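BtGH115A (Bacteroides thetaiotaomicron, PDB 5BY3) acts as a family GH115 4-O-methyl-alpha-glucuronidase with specificity for decorated arabinogalactans. Local coordinates at residues V28-S33 with A59-N64; N67-T72 with D103-V108; G704-F709 with V720-T725; R708-L713 with V758-D763. All blocks are in the same frame, centred on the assembly; numbering follows the deposited sequence.

Near the N terminus, contact 1 joins strand 28-31 to strand 59-62 and closes a loop that holds helix 38-55. The chain then runs directly into strand 68-72, which contact 2 pairs with strand 106-110. The two loops follow in series but feed one mixed sheet, because strands 28-31 and 68-72 are neighbours in it. Contacts 3 and 4 lie far along the chain, and the centres of contacts 1 and 3 are about 61 Å apart. Both begin at strand 708-713: contact 3 closes the short hairpin to 719-722, while contact 4 spans the longer excursion to 755-761. They share Arg708 and Phe709, placing strand 708-713 between its two antiparallel neighbours.

Contact 1 (V28-S33 with A59-N64); sequences VAIACS and AHIDTN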
loop_
_atom_site.group_PDB
_atom_site.type_symbol
_atom_site.label_atom_id
_atom_site.label_comp_id
_atom_site.label_asym_id
_atom_site.label_seq_id
_atom_site.Cartn_x
_atom_site.Cartn_y
_atom_site.Cartn_z
ATOM N N VAL A 28 -5.249 -37.895 1.059
ATOM C CA VAL A 28 -5.044 -37.614 -0.356
ATOM C C VAL A 28 -3.568 -37.710 -0.698
ATOM O O VAL A 28 -2.738 -37.174 0.045
ATOM C CB VAL A 28 -5.636 -36.238 -0.753
ATOM C CG1 VAL A 28 -5.139 -35.120 0.159
ATOM C CG2 VAL A 28 -5.356 -35.922 -2.221
ATOM N N ALA A 29 -3.259 -38.404 -1.802
ATOM C CA ALA A 29 -1.858 -38.601 -2.247
ATOM C C ALA A 29 -1.418 -37.517 -3.236
ATOM O O ALA A 29 -2.126 -37.191 -4.224
ATOM C CB ALA A 29 -1.650 -39.986 -2.866
ATOM N N ILE A 30 -0.239 -36.968 -2.964
ATOM C CA ILE A 30 0.288 -35.894 -3.760
ATOM C C ILE A 30 1.649 -36.276 -4.355
ATOM O O ILE A 30 2.559 -36.602 -3.628
ATOM C CB ILE A 30 0.311 -34.553 -2.980
ATOM C CG1 ILE A 30 -1.070 -34.290 -2.291
ATOM C CG2 ILE A 30 0.683 -33.443 -3.953
ATOM C CD1 ILE A 30 -1.286 -32.930 -1.621
ATOM N N ALA A 31 1.748 -36.236 -5.687
ATOM C CA ALA A 31 2.945 -36.601 -6.444
ATOM C C ALA A 31 3.817 -35.370 -6.732
ATOM O O ALA A 31 3.362 -34.415 -7.368
ATOM C CB ALA A 31 2.524 -37.263 -7.741
ATOM N N CYS A 32 5.061 -35.392 -6.254
ATOM C CA CYS A 32 5.986 -34.264 -6.410
ATOM C C CYS A 32 7.392 -34.791 -6.309
ATOM O O CYS A 32 7.748 -35.395 -5.293
ATOM C CB CYS A 32 5.787 -33.219 -5.308
ATOM S SG CYS A 32 7.006 -31.868 -5.302
ATOM N N SER A 33 8.181 -34.541 -7.354
ATOM C CA SER A 33 9.566 -34.977 -7.419
ATOM C C SER A 33 10.369 -34.280 -6.329
ATOM O O SER A 33 10.092 -33.119 -5.991
ATOM C CB SER A 33 10.146 -34.691 -8.806
ATOM O OG SER A 33 11.558 -34.584 -8.765
ATOM N N ALA A 59 -2.614 -35.191 3.743
ATOM C CA ALA A 59 -1.854 -35.262 2.510
ATOM C C ALA A 59 -0.636 -36.183 2.655
ATOM O O ALA A 59 0.111 -36.090 3.640
ATOM C CB ALA A 59 -1.428 -33.868 2.109
ATOM N N HIS A 60 -0.470 -37.079 1.689
ATOM C CA HIS A 60 0.632 -38.053 1.659
ATOM C C HIS A 60 1.473 -37.750 0.423
ATOM O O HIS A 60 1.002 -37.920 -0.713
ATOM C CB HIS A 60 0.113 -39.512 1.583
ATOM C CG HIS A 60 -0.744 -39.938 2.744
ATOM N ND1 HIS A 60 -1.494 -41.098 2.722
ATOM C CD2 HIS A 60 -0.967 -39.372 3.961
ATOM C CE1 HIS A 60 -2.138 -41.231 3.870
ATOM N NE2 HIS A 60 -1.838 -40.194 4.637
ATOM N N ILE A 61 2.704 -37.295 0.632
ATOM C CA ILE A 61 3.603 -36.994 -0.494
ATOM C C ILE A 61 4.342 -38.258 -0.962
ATOM O O ILE A 61 5.275 -38.717 -0.295
ATOM C CB ILE A 61 4.615 -35.847 -0.165
ATOM C CG1 ILE A 61 3.939 -34.635 0.544
ATOM C CG2 ILE A 61 5.462 -35.461 -1.388
ATOM C CD1 ILE A 61 3.032 -33.748 -0.296
ATOM N N ASP A 62 3.896 -38.824 -2.089
ATOM C CA ASP A 62 4.652 -39.836 -2.820
ATOM C C ASP A 62 5.527 -39.125 -3.888
ATOM O O ASP A 62 5.432 -37.902 -4.073
ATOM C CB ASP A 62 3.696 -40.889 -3.408
ATOM C CG ASP A 62 4.421 -42.146 -3.923
ATOM O OD1 ASP A 62 4.491 -43.160 -3.196
ATOM O OD2 ASP A 62 4.916 -42.126 -5.072
ATOM N N THR A 63 6.401 -39.871 -4.558
ATOM C CA THR A 63 7.254 -39.303 -5.610
ATOM C C THR A 63 6.733 -39.661 -7.007
ATOM O O THR A 63 7.120 -39.026 -7.991
ATOM C CB THR A 63 8.714 -39.764 -5.463
ATOM O OG1 THR A 63 8.767 -41.195 -5.549
ATOM C CG2 THR A 63 9.311 -39.297 -4.110
ATOM N N ASN A 64 5.846 -40.658 -7.070
ATOM C CA ASN A 64 5.318 -41.204 -8.326
ATOM C C ASN A 64 3.799 -41.109 -8.398
ATOM O O ASN A 64 3.270 -40.426 -9.262
ATOM C CB ASN A 64 5.736 -42.688 -8.528
ATOM C CG ASN A 64 7.244 -42.898 -8.549
ATOM O OD1 ASN A 64 7.766 -43.715 -7.789
ATOM N ND2 ASN A 64 7.951 -42.180 -9.427
#
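Val28 to Ala31 runs parallel to Ala59 to Asp62, the short strand axes 4.5 Å apart at their closest and turned 33° from each other. Val28 O takes the N-H of His60 at 2.8 Å, and Ile30 N gives a nearly straight bond, 172° at the hydrogen, to His60 O at 2.7 Å. The ladder slackens further along. Asp62 N reaches Ile30 O only in a weak, bent bond, and Cys32 N makes another weak one to Asp62 O at 3.3 Å. This is a beta-alpha-beta crossover: helix 38-55 links the strands and lies on the face carrying Ile30 and Ala59, where Leu44 and Leu51 meet Ile30 and Ser48 meets Ala59. Strand 59-62 forms one edge of the sheet. On the helix-covered face Ile30 CD1, at the end of an extended branch (chi2 -173°), touches the Ala59 methyl CB at 3.8 Å. Ile61 bends its own chain back, and its CD1 comes 3.9 Å from Ile30 CB. On the opposite face, with Ala29 and His60, Ala31 CB abuts the backbone O of Asn64 at 3.6 Å. There the chain folds in an Asx turn, with Asp62 OD2 accepting Asn64 N at 2.6 Å through its anti lone pair.

Contact 2 (N67-T72 with D103-V108); sequences NIIVGT and DGKLVV
Ile68 to Val70 pairs with Leu106 to Val108 as two parallel strands inside a mixed six-stranded sheet, at the place where its run of four parallel strands gives way to antiparallel pairing: strand 106-110 runs antiparallel to 96-100 on its other flank. Four backbone bonds alternate across the contact. Asn67 O receives Leu106 N, Ile69 N reaches Leu106 O at 2.8 Å, Val108 N reaches Ile69 O at 2.9 Å, and Gly71 N binds Val108 O. Of the side chains, Val70 and Val108 lie side by side and point the same way, with CG1 of Val70 4.0 Å from CB of Val108. On the same face Ile68 CG1 approaches Leu106 CB at 4.2 Å. Ile69 occupies the other face; its chain is folded (chi2 -82°), and CD1 comes 4.2 Å from Lys105 CD, an aliphatic approach two bonds short of the amine. Lys105 CB also rests 3.4 Å from Asn67 O, while its NZ lies in a long salt bridge with Asp103 OD2. Helix 113-126 covers the Val70, Leu106 and Val108 face through Ile120 and Ile123, the layering of helix on sheet typical of an alpha/beta fold.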
loop_
_atom_site.group_PDB
_atom_site.type_symbol
_atom_site.label_atom_id
_atom_site.label_comp_id
_atom_site.label_asym_id
_atom_site.label_seq_id
_atom_site.Cartn_x
_atom_site.Cartn_y
_atom_site.Cartn_z
ATOM N N ASN A 67 -3.267 -38.586 -6.694
ATOM C CA ASN A 67 -4.460 -37.956 -7.271
ATOM C C ASN A 67 -4.321 -36.445 -7.575
ATOM O O ASN A 67 -5.073 -35.922 -8.391
ATOM C CB ASN A 67 -5.716 -38.271 -6.450
ATOM C CG ASN A 67 -6.537 -39.388 -7.068
ATOM O OD1 ASN A 67 -7.212 -39.188 -8.084
ATOM N ND2 ASN A 67 -6.484 -40.573 -6.461
ATOM N N ILE A 68 -3.370 -35.777 -6.908
ATOM C CA ILE A 68 -2.910 -34.433 -7.246
ATOM C C ILE A 68 -1.453 -34.591 -7.647
ATOM O O ILE A 68 -0.637 -35.007 -6.823
ATOM C CB ILE A 68 -2.964 -33.417 -6.062
ATOM C CG1 ILE A 68 -4.387 -33.213 -5.523
ATOM C CG2 ILE A 68 -2.336 -32.079 -6.457
ATOM C CD1 ILE A 68 -4.456 -32.437 -4.215
ATOM N N ILE A 69 -1.137 -34.236 -8.895
ATOM C CA ILE A 69 0.229 -34.278 -9.427
ATOM C C ILE A 69 0.746 -32.832 -9.551
ATOM O O ILE A 69 0.024 -31.960 -10.069
ATOM C CB ILE A 69 0.280 -34.934 -10.842
ATOM C CG1 ILE A 69 -0.676 -36.153 -11.006
ATOM C CG2 ILE A 69 1.721 -35.207 -11.257
ATOM C CD1 ILE A 69 -0.191 -37.507 -10.489
ATOM N N VAL A 70 1.980 -32.572 -9.100
ATOM C CA VAL A 70 2.553 -31.226 -9.203
ATOM C C VAL A 70 3.985 -31.221 -9.725
ATOM O O VAL A 70 4.811 -32.038 -9.301
ATOM C CB VAL A 70 2.457 -30.399 -7.883
ATOM C CG1 VAL A 70 1.176 -30.691 -7.110
ATOM C CG2 VAL A 70 3.650 -30.626 -6.978
ATOM N N GLY A 71 4.280 -30.279 -10.621
ATOM C CA GLY A 71 5.661 -30.068 -11.042
ATOM C C GLY A 71 5.933 -28.919 -11.992
ATOM O O GLY A 71 5.028 -28.367 -12.650
ATOM N N THR A 72 7.212 -28.586 -12.063
ATOM C CA THR A 72 7.752 -27.600 -12.998
ATOM C C THR A 72 8.108 -28.264 -14.347
ATOM O O THR A 72 8.766 -29.319 -14.375
ATOM C CB THR A 72 9.017 -26.950 -12.394
ATOM O OG1 THR A 72 8.777 -26.638 -11.015
ATOM C CG2 THR A 72 9.447 -25.676 -13.150
ATOM N N ASP A 103 -8.129 -39.135 -16.469
ATOM C CA ASP A 103 -8.273 -40.043 -15.329
ATOM C C ASP A 103 -8.888 -39.396 -14.063
ATOM O O ASP A 103 -9.268 -40.103 -13.117
ATOM C CB ASP A 103 -6.903 -40.650 -15.000
ATOM C CG ASP A 103 -6.519 -41.803 -15.932
ATOM O OD1 ASP A 103 -6.846 -41.775 -17.143
ATOM O OD2 ASP A 103 -5.871 -42.753 -15.441
ATOM N N GLY A 104 -8.978 -38.065 -14.044
ATOM C CA GLY A 104 -9.622 -37.344 -12.940
ATOM C C GLY A 104 -8.666 -36.931 -11.833
ATOM O O GLY A 104 -9.030 -36.883 -10.653
ATOM N N LYS A 105 -7.436 -36.636 -12.229
ATOM C CA LYS A 105 -6.382 -36.172 -11.329
ATOM C C LYS A 105 -6.182 -34.679 -11.539
ATOM O O LYS A 105 -6.361 -34.164 -12.639
ATOM C CB LYS A 105 -5.084 -36.943 -11.590
ATOM C CG LYS A 105 -5.239 -38.446 -11.431
ATOM C CD LYS A 105 -3.894 -39.134 -11.569
ATOM C CE LYS A 105 -3.939 -40.613 -11.191
ATOM N NZ LYS A 105 -4.586 -41.455 -12.241
ATOM N N LEU A 106 -5.840 -33.976 -10.471
ATOM C CA LEU A 106 -5.586 -32.549 -10.543
ATOM C C LEU A 106 -4.122 -32.358 -10.838
ATOM O O LEU A 106 -3.271 -32.798 -10.062
ATOM C CB LEU A 106 -5.948 -31.883 -9.216
ATOM C CG LEU A 106 -5.773 -30.375 -9.132
ATOM C CD1 LEU A 106 -6.503 -29.628 -10.243
ATOM C CD2 LEU A 106 -6.276 -29.935 -7.777
ATOM N N VAL A 107 -3.830 -31.703 -11.962
ATOM C CA VAL A 107 -2.445 -31.462 -12.403
ATOM C C VAL A 107 -2.131 -29.990 -12.194
ATOM O O VAL A 107 -2.920 -29.120 -12.590
ATOM C CB VAL A 107 -2.214 -31.876 -13.885
ATOM C CG1 VAL A 107 -0.731 -31.745 -14.297
ATOM C CG2 VAL A 107 -2.733 -33.293 -14.136
ATOM N N VAL A 108 -0.995 -29.744 -11.544
ATOM C CA VAL A 108 -0.465 -28.421 -11.302
ATOM C C VAL A 108 0.909 -28.356 -11.961
ATOM O O VAL A 108 1.895 -28.957 -11.477
ATOM C CB VAL A 108 -0.322 -28.093 -9.785
ATOM C CG1 VAL A 108 0.254 -26.693 -9.581
ATOM C CG2 VAL A 108 -1.640 -28.238 -9.025
#

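Contact 3 (G704-F709 with V720-T725); sequences GDKLRF and VIAYET
Ile721 N gives its hydrogen to Phe709 O at 2.8 Å, and Phe709 N returns the bond to Ile721 O at 2.9 Å. These two reciprocal bonds make Phe709 and Ile721 the hydrogen-bonded pair of a beta hairpin. Arg708 and Ala722 form the adjoining non-hydrogen-bonded pair. One step further Tyr723 N binds Leu707 O at 3.1 Å. The side chains continue the pairing. Phe709 holds CG between its backbone N and carbonyl carbon (chi1 60°), which swings the ring toward the partner strand. Ile721 CB then lies over a ring face, 4.1 Å from the centroid, and Ile721 CG2 touches CZ of Phe709 at 3.7 Å. Tyr723 CD1 meets the same phenylalanine ring at its edge, near CE1, although the two ring planes are inclined at 48°. Leu707 CB sits over a face of the Tyr723 ring, 4.2 Å from its centroid, and Leu707 CD1 packs on Tyr723 CE2. At the outer end Lys706 folds back through bends at chi2 and chi3, bringing NZ 3.2 Å from Glu724 OE2 in a salt bridge whose hydrogen bond is weak. Ile694 and Leu696 of strand 689-696, with Ile745 of strand 741-748, back the Phe709, Ile721 and Tyr723 side. The hairpin is thus joined chiefly by backbone bonds and by apolar and aromatic packing on its inner side, while the charge pairing, confined to a partly exposed margin, probably adds less.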
loop_
_atom_site.group_PDB
_atom_site.type_symbol
_atom_site.label_atom_id
_atom_site.label_comp_id
_atom_site.label_asym_id
_atom_site.label_seq_id
_atom_site.Cartn_x
_atom_site.Cartn_y
_atom_site.Cartn_z
ATOM N N GLY A 704 5.766 15.695 -18.106
ATOM C CA GLY A 704 6.190 17.045 -17.954
ATOM C C GLY A 704 6.129 17.320 -16.493
ATOM O O GLY A 704 6.181 16.399 -15.665
ATOM N N ASP A 705 5.985 18.601 -16.194
ATOM C CA ASP A 705 6.130 19.152 -14.854
ATOM C C ASP A 705 4.910 20.034 -14.615
ATOM O O ASP A 705 4.900 20.862 -13.719
ATOM C CB ASP A 705 7.438 19.963 -14.785
ATOM C CG ASP A 705 8.627 19.250 -15.483
ATOM O OD1 ASP A 705 8.938 18.078 -15.114
ATOM O OD2 ASP A 705 9.240 19.862 -16.405
ATOM N N LYS A 706 3.852 19.861 -15.403
ATOM C CA LYS A 706 2.854 20.919 -15.388
ATOM C C LYS A 706 1.515 20.856 -14.664
ATOM O O LYS A 706 1.302 21.717 -13.838
ATOM C CB LYS A 706 2.814 21.676 -16.715
ATOM C CG LYS A 706 3.880 22.769 -16.778
ATOM C CD LYS A 706 3.391 24.081 -16.151
ATOM C CE LYS A 706 3.895 24.324 -14.732
ATOM N NZ LYS A 706 3.469 25.655 -14.200
ATOM N N LEU A 707 0.615 19.916 -14.933
ATOM C CA LEU A 707 -0.809 20.014 -14.380
ATOM C C LEU A 707 -1.538 21.372 -14.331
ATOM O O LEU A 707 -1.538 22.066 -13.287
ATOM C CB LEU A 707 -0.966 19.389 -12.986
ATOM C CG LEU A 707 -0.891 17.870 -12.804
ATOM C CD1 LEU A 707 -1.017 17.554 -11.307
ATOM C CD2 LEU A 707 -1.919 17.138 -13.654
ATOM N N ARG A 708 -2.214 21.727 -15.420
ATOM C CA ARG A 708 -3.047 22.937 -15.402
ATOM C C ARG A 708 -4.410 22.868 -16.118
ATOM O O ARG A 708 -4.698 21.938 -16.862
ATOM C CB ARG A 708 -2.222 24.159 -15.841
ATOM C CG ARG A 708 -1.696 24.121 -17.250
ATOM C CD ARG A 708 -0.252 24.563 -17.300
ATOM N NE ARG A 708 0.402 23.650 -18.214
ATOM C CZ ARG A 708 0.761 23.917 -19.463
ATOM N NH1 ARG A 708 0.585 25.132 -19.982
ATOM N NH2 ARG A 708 1.338 22.952 -20.178
ATOM N N PHE A 709 -5.254 23.849 -15.836
ATOM C CA PHE A 709 -6.579 23.949 -16.431
ATOM C C PHE A 709 -6.884 25.387 -16.832
ATOM O O PHE A 709 -6.112 26.281 -16.532
ATOM C CB PHE A 709 -7.683 23.362 -15.510
ATOM C CG PHE A 709 -7.800 24.022 -14.155
ATOM C CD1 PHE A 709 -7.059 23.551 -13.062
ATOM C CD2 PHE A 709 -8.689 25.087 -13.953
ATOM C CE1 PHE A 709 -7.180 24.150 -11.802
ATOM C CE2 PHE A 709 -8.826 25.686 -12.692
ATOM C CZ PHE A 709 -8.070 25.216 -11.613
ATOM N N VAL A 720 -5.660 30.753 -17.265
ATOM C CA VAL A 720 -4.792 29.571 -17.161
ATOM C C VAL A 720 -4.273 29.357 -15.726
ATOM O O VAL A 720 -3.596 30.229 -15.177
ATOM C CB VAL A 720 -3.590 29.694 -18.121
ATOM C CG1 VAL A 720 -2.596 28.564 -17.907
ATOM C CG2 VAL A 720 -4.060 29.669 -19.560
ATOM N N ILE A 721 -4.595 28.201 -15.130
ATOM C CA ILE A 721 -4.349 27.941 -13.705
ATOM C C ILE A 721 -3.641 26.599 -13.469
ATOM O O ILE A 721 -4.178 25.562 -13.827
ATOM C CB ILE A 721 -5.643 27.988 -12.879
ATOM C CG1 ILE A 721 -6.306 29.377 -12.979
ATOM C CG2 ILE A 721 -5.327 27.657 -11.428
ATOM C CD1 ILE A 721 -7.594 29.515 -12.181
ATOM N N ALA A 722 -2.450 26.664 -12.861
ATOM C CA ALA A 722 -1.581 25.538 -12.548
ATOM C C ALA A 722 -1.755 25.108 -11.074
ATOM O O ALA A 722 -1.995 25.952 -10.205
ATOM C CB ALA A 722 -0.144 25.954 -12.785
ATOM N N TYR A 723 -1.593 23.814 -10.788
ATOM C CA TYR A 723 -1.783 23.323 -9.409
ATOM C C TYR A 723 -0.864 22.181 -9.043
ATOM O O TYR A 723 -1.025 21.590 -7.972
ATOM C CB TYR A 723 -3.260 22.952 -9.096
ATOM C CG TYR A 723 -3.768 21.760 -9.865
ATOM C CD1 TYR A 723 -4.255 21.899 -11.172
ATOM C CD2 TYR A 723 -3.742 20.475 -9.300
ATOM C CE1 TYR A 723 -4.695 20.792 -11.892
ATOM C CE2 TYR A 723 -4.171 19.361 -10.016
ATOM C CZ TYR A 723 -4.656 19.531 -11.306
ATOM O OH TYR A 723 -5.093 18.439 -11.996
ATOM N N GLU A 724 0.104 21.876 -9.911
ATOM C CA GLU A 724 1.180 20.957 -9.545
ATOM C C GLU A 724 1.936 21.660 -8.410
ATOM O O GLU A 724 1.869 22.876 -8.304
ATOM C CB GLU A 724 2.085 20.595 -10.751
ATOM C CG GLU A 724 3.244 21.552 -11.089
ATOM C CD GLU A 724 2.842 22.960 -11.562
ATOM O OE1 GLU A 724 1.677 23.198 -11.924
ATOM O OE2 GLU A 724 3.716 23.867 -11.575
ATOM N N THR A 725 2.562 20.877 -7.533
ATOM C CA THR A 725 3.459 21.381 -6.516
ATOM C C THR A 725 4.855 20.802 -6.795
ATOM O O THR A 725 5.000 19.799 -7.566
ATOM C CB THR A 725 3.034 20.933 -5.085
ATOM O OG1 THR A 725 2.997 19.511 -5.038
ATOM C CG2 THR A 725 1.708 21.451 -4.694
#

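Contact 4 (R708-L713 with V758-D763); sequences RFTVSL and VIKALD
Phe709 to Ser712 and Val758 to Ala761 form an antiparallel ladder between the two inner strands of a four-stranded sheet, flanked by 719-722 and 677-682. Thr710 with Lys760 and Ser712 with Val758 are its hydrogen-bonded pairs: Thr710 N binds Lys760 O at 2.9 Å, and Val758 N binds Ser712 O at 2.8 Å. Past the end of strand 755-761, Leu762 N still reaches Arg708 O. The next residue closes this end. Asp763 OD2 accepts the backbone N of Arg708 at 2.8 Å through its anti lone pair, and the arginine NE in a weak bond at 2.9 Å. Asp763 OD1 takes NH2 of Arg708 with its syn lone pair, the guanidinium and carboxylate planes standing 39° apart. With the side chains in a salt bridge, three N-H donors of Arg708 share the two oxygens, which probably limits rotation of the carboxylate. Leu762 crosses beside them, its CD1 3.6 Å from Thr710 CG2. With chi1 at 77° Thr710 turns OG1 over its own backbone, where it lies 3.4 Å from Lys760 CB and joins a water that donates to Val758 O. On the reverse face Val711 CG1 meets Ile759 CG1 at 4.1 Å, and Ile694 of strand 689-696 packs on Val711. A face of Phe709, Val711 and Ile759 turned to a second antiparallel sheet, with a mixed face of Thr710, Ser712, Val758 and Lys760 on the other side, is typical of a beta sandwich, consistent with a galactose-binding-like C-terminal domain.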
loop_
_atom_site.group_PDB
_atom_site.type_symbol
_atom_site.label_atom_id
_atom_site.label_comp_id
_atom_site.label_asym_id
_atom_site.label_seq_id
_atom_site.Cartn_x
_atom_site.Cartn_y
_atom_site.Cartn_z
ATOM N N ARG A 708 -2.214 21.727 -15.420
ATOM C CA ARG A 708 -3.047 22.937 -15.402
ATOM C C ARG A 708 -4.410 22.868 -16.118
ATOM O O ARG A 708 -4.698 21.938 -16.862
ATOM C CB ARG A 708 -2.222 24.159 -15.841
ATOM C CG ARG A 708 -1.696 24.121 -17.250
ATOM C CD ARG A 708 -0.252 24.563 -17.300
ATOM N NE ARG A 708 0.402 23.650 -18.214
ATOM C CZ ARG A 708 0.761 23.917 -19.463
ATOM N NH1 ARG A 708 0.585 25.132 -19.982
ATOM N NH2 ARG A 708 1.338 22.952 -20.178
ATOM N N PHE A 709 -5.254 23.849 -15.836
ATOM C CA PHE A 709 -6.579 23.949 -16.431
ATOM C C PHE A 709 -6.884 25.387 -16.832
ATOM O O PHE A 709 -6.112 26.281 -16.532
ATOM C CB PHE A 709 -7.683 23.362 -15.510
ATOM C CG PHE A 709 -7.800 24.022 -14.155
ATOM C CD1 PHE A 709 -7.059 23.551 -13.062
ATOM C CD2 PHE A 709 -8.689 25.087 -13.953
ATOM C CE1 PHE A 709 -7.180 24.150 -11.802
ATOM C CE2 PHE A 709 -8.826 25.686 -12.692
ATOM C CZ PHE A 709 -8.070 25.216 -11.613
ATOM N N THR A 710 -7.979 25.599 -17.556
ATOM C CA THR A 710 -8.415 26.949 -17.871
ATOM C C THR A 710 -9.826 27.074 -17.373
ATOM O O THR A 710 -10.609 26.125 -17.489
ATOM C CB THR A 710 -8.357 27.291 -19.376
ATOM O OG1 THR A 710 -9.468 26.699 -20.066
ATOM C CG2 THR A 710 -7.031 26.866 -20.015
ATOM N N VAL A 711 -10.126 28.235 -16.797
ATOM C CA VAL A 711 -11.489 28.626 -16.414
ATOM C C VAL A 711 -12.004 29.734 -17.334
ATOM O O VAL A 711 -11.287 30.705 -17.620
ATOM C CB VAL A 711 -11.537 29.138 -14.971
ATOM C CG1 VAL A 711 -12.411 28.258 -14.110
ATOM C CG2 VAL A 711 -10.132 29.238 -14.406
ATOM N N SER A 712 -13.236 29.590 -17.811
ATOM C CA SER A 712 -13.841 30.643 -18.641
ATOM C C SER A 712 -15.312 30.820 -18.335
ATOM O O SER A 712 -16.118 29.897 -18.544
ATOM C CB SER A 712 -13.604 30.405 -20.144
ATOM O OG SER A 712 -14.138 31.466 -20.922
ATOM N N LEU A 713 -15.629 32.000 -17.802
ATOM C CA LEU A 713 -17.000 32.442 -17.573
ATOM C C LEU A 713 -17.544 33.169 -18.816
ATOM O O LEU A 713 -17.096 34.271 -19.165
ATOM C CB LEU A 713 -17.087 33.344 -16.339
ATOM C CG LEU A 713 -18.513 33.836 -16.032
ATOM C CD1 LEU A 713 -19.164 33.090 -14.880
ATOM C CD2 LEU A 713 -18.532 35.338 -15.775
ATOM N N VAL A 758 -16.683 27.174 -18.075
ATOM C CA VAL A 758 -15.984 26.091 -18.756
ATOM C C VAL A 758 -14.593 25.837 -18.135
ATOM O O VAL A 758 -13.717 26.719 -18.139
ATOM C CB VAL A 758 -15.960 26.325 -20.287
ATOM C CG1 VAL A 758 -15.008 25.374 -21.009
ATOM C CG2 VAL A 758 -17.372 26.195 -20.851
ATOM N N ILE A 759 -14.434 24.628 -17.580
ATOM C CA ILE A 759 -13.141 24.075 -17.083
ATOM C C ILE A 759 -12.512 23.117 -18.112
ATOM O O ILE A 759 -13.046 22.032 -18.373
ATOM C CB ILE A 759 -13.307 23.384 -15.691
ATOM C CG1 ILE A 759 -13.748 24.404 -14.634
ATOM C CG2 ILE A 759 -12.011 22.720 -15.249
ATOM C CD1 ILE A 759 -14.638 23.850 -13.545
ATOM N N LYS A 760 -11.391 23.524 -18.697
ATOM C CA LYS A 760 -10.700 22.718 -19.702
ATOM C C LYS A 760 -9.356 22.169 -19.190
ATOM O O LYS A 760 -8.568 22.918 -18.604
ATOM C CB LYS A 760 -10.485 23.553 -20.966
ATOM C CG LYS A 760 -9.962 22.764 -22.152
ATOM C CD LYS A 760 -9.873 23.604 -23.409
ATOM C CE LYS A 760 -8.988 22.912 -24.424
ATOM N NZ LYS A 760 -9.244 23.384 -25.816
ATOM N N ALA A 761 -9.083 20.884 -19.426
ATOM C CA ALA A 761 -7.798 20.303 -19.053
ATOM C C ALA A 761 -6.744 20.563 -20.115
ATOM O O ALA A 761 -6.963 20.237 -21.293
ATOM C CB ALA A 761 -7.931 18.810 -18.848
ATOM N N LEU A 762 -5.594 21.099 -19.690
ATOM C CA LEU A 762 -4.420 21.291 -20.554
ATOM C C LEU A 762 -3.369 20.183 -20.475
ATOM O O LEU A 762 -2.595 20.000 -21.415
ATOM C CB LEU A 762 -3.750 22.643 -20.266
ATOM C CG LEU A 762 -4.105 23.867 -21.127
ATOM C CD1 LEU A 762 -5.569 23.917 -21.565
ATOM C CD2 LEU A 762 -3.726 25.132 -20.358
ATOM N N ASP A 763 -3.332 19.464 -19.353
ATOM C CA ASP A 763 -2.360 18.387 -19.157
ATOM C C ASP A 763 -3.053 17.076 -18.881
ATOM O O ASP A 763 -4.289 17.048 -18.695
ATOM C CB ASP A 763 -1.361 18.753 -18.058
ATOM C CG ASP A 763 -0.575 20.005 -18.399
ATOM O OD1 ASP A 763 0.255 19.956 -19.344
ATOM O OD2 ASP A 763 -0.795 21.043 -17.744
HETATM O O HOH W 1 -11.917 27.443 -20.052
#